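Local coordinates for protein beta-xylanase (Roseburia intestinalis L1-82, PDB 6SGF) that binds xylan weakly through its CBM86 module, the domain described here, within a larger enzyme that probably cleaves internal beta-1,4-xylosidic linkages, at residues 7-10 with 11-15. Residues are numbered along the deposited sequence; the frame is centred on the assembly and turned at random.
Sequences KVFT and ADQLK
Gln13 OE1 stands off the edge of the Phe9 ring, near its plane, while Leu14 comes to the ring obliquely and touches its stem, CD2 lying 4.0 Å from Phe9 CB. Pro46 and Glu47 of strand 40-50 also pack on Phe9. The Gln13 chain leaves with CG beside the backbone N (chi1 -54°) and then runs extended, bringing the amide back along the end of strand 6-10, and the final turn of the amide (chi3 -89°) aims OE1. There OE1 accepts the backbone N-H of Thr10 at 3.0 Å, the donor tilted only 15° from the carbonyl plane, and rests 3.3 Å from Phe9 CA. In return Gln13 N donates to Thr10 O at 2.9 Å, approaching from well above the carbonyl plane, so main chain and side chain of one residue grip both polar backbone atoms of Thr10. With an alanine in place of Gln13, the Thr10 N-H would probably lose this acceptor and a gap open over Phe9 CA. Thr10 and Asp12 run alongside each other, and the hydroxyl OG1 donates to Asp12 OD1 at 2.8 Å, nearly in line with the carboxylate C-O bond. Gln60 of the second subunit lies within hydrogen-bonding distance of the same hydroxyl, bringing the turn against that subunit. Leu14 N to Ala11 O closes a second i to i+3 bond, and Leu14 turns inward onto Trp43, Leu45, Leu123 and Val126. Successive bonds of this kind define a short 3-10 turn, here linking strands 6-10 and 15-19, which belong to the two different sheets of a beta-sandwich carbohydrate-binding module.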
# COMPACT_ATOMS: atom_id res chain seq x y z
N LYS B 7 0.21 -9.88 -6.22
CA LYS B 7 1.36 -9.00 -6.35
C LYS B 7 0.88 -7.57 -6.09
O LYS B 7 0.04 -7.04 -6.83
CB LYS B 7 1.97 -9.14 -7.74
CG LYS B 7 2.76 -10.44 -8.01
CD LYS B 7 3.69 -10.86 -6.85
CE LYS B 7 4.44 -9.67 -6.16
NZ LYS B 7 5.77 -9.29 -6.70
N VAL B 8 1.36 -6.95 -5.01
CA VAL B 8 0.87 -5.64 -4.58
C VAL B 8 2.00 -4.64 -4.74
O VAL B 8 3.09 -4.87 -4.22
CB VAL B 8 0.39 -5.66 -3.12
CG1 VAL B 8 -0.01 -4.25 -2.69
CG2 VAL B 8 -0.75 -6.61 -2.90
N PHE B 9 1.73 -3.53 -5.39
CA PHE B 9 2.70 -2.45 -5.49
C PHE B 9 2.12 -1.19 -4.87
O PHE B 9 1.15 -0.63 -5.39
CB PHE B 9 3.09 -2.20 -6.95
CG PHE B 9 3.51 -3.43 -7.67
CD1 PHE B 9 4.65 -4.11 -7.29
CD2 PHE B 9 2.75 -3.92 -8.71
CE1 PHE B 9 5.04 -5.27 -7.95
CE2 PHE B 9 3.13 -5.08 -9.38
CZ PHE B 9 4.29 -5.75 -9.00
N THR B 10 2.76 -0.71 -3.80
CA THR B 10 2.39 0.59 -3.26
C THR B 10 2.94 1.69 -4.17
O THR B 10 3.76 1.45 -5.07
CB THR B 10 2.90 0.75 -1.83
OG1 THR B 10 4.31 0.60 -1.76
CG2 THR B 10 2.25 -0.30 -0.89
N ALA B 11 2.44 2.92 -3.97
CA ALA B 11 2.75 4.05 -4.84
C ALA B 11 4.26 4.25 -5.00
O ALA B 11 4.74 4.49 -6.11
CB ALA B 11 2.10 5.33 -4.33
N ASP B 12 5.02 4.14 -3.91
CA ASP B 12 6.45 4.41 -4.04
C ASP B 12 7.18 3.38 -4.89
O ASP B 12 8.34 3.61 -5.25
CB ASP B 12 7.12 4.54 -2.67
CG ASP B 12 7.31 3.22 -1.95
OD1 ASP B 12 6.46 2.32 -2.08
OD2 ASP B 12 8.30 3.12 -1.19
N GLN B 13 6.53 2.27 -5.26
CA GLN B 13 7.16 1.30 -6.14
C GLN B 13 6.84 1.51 -7.62
O GLN B 13 7.43 0.84 -8.46
CB GLN B 13 6.75 -0.12 -5.73
CG GLN B 13 6.99 -0.47 -4.29
CD GLN B 13 6.53 -1.88 -3.97
OE1 GLN B 13 5.38 -2.11 -3.59
NE2 GLN B 13 7.43 -2.84 -4.12
N LEU B 14 5.96 2.46 -7.94
CA LEU B 14 5.48 2.67 -9.30
C LEU B 14 6.17 3.93 -9.82
O LEU B 14 5.99 5.02 -9.27
CB LEU B 14 3.96 2.81 -9.30
CG LEU B 14 3.19 1.56 -8.87
CD1 LEU B 14 1.72 1.88 -8.73
CD2 LEU B 14 3.43 0.46 -9.91
N LYS B 15 6.88 3.80 -10.92
CA LYS B 15 7.59 4.95 -11.53
C LYS B 15 6.76 5.53 -12.67
O LYS B 15 6.19 4.77 -13.39
CB LYS B 15 8.93 4.53 -12.08
CG LYS B 15 10.07 4.77 -11.12
CD LYS B 15 10.37 3.60 -10.26
CE LYS B 15 11.37 3.92 -9.18
NZ LYS B 15 10.77 3.78 -7.84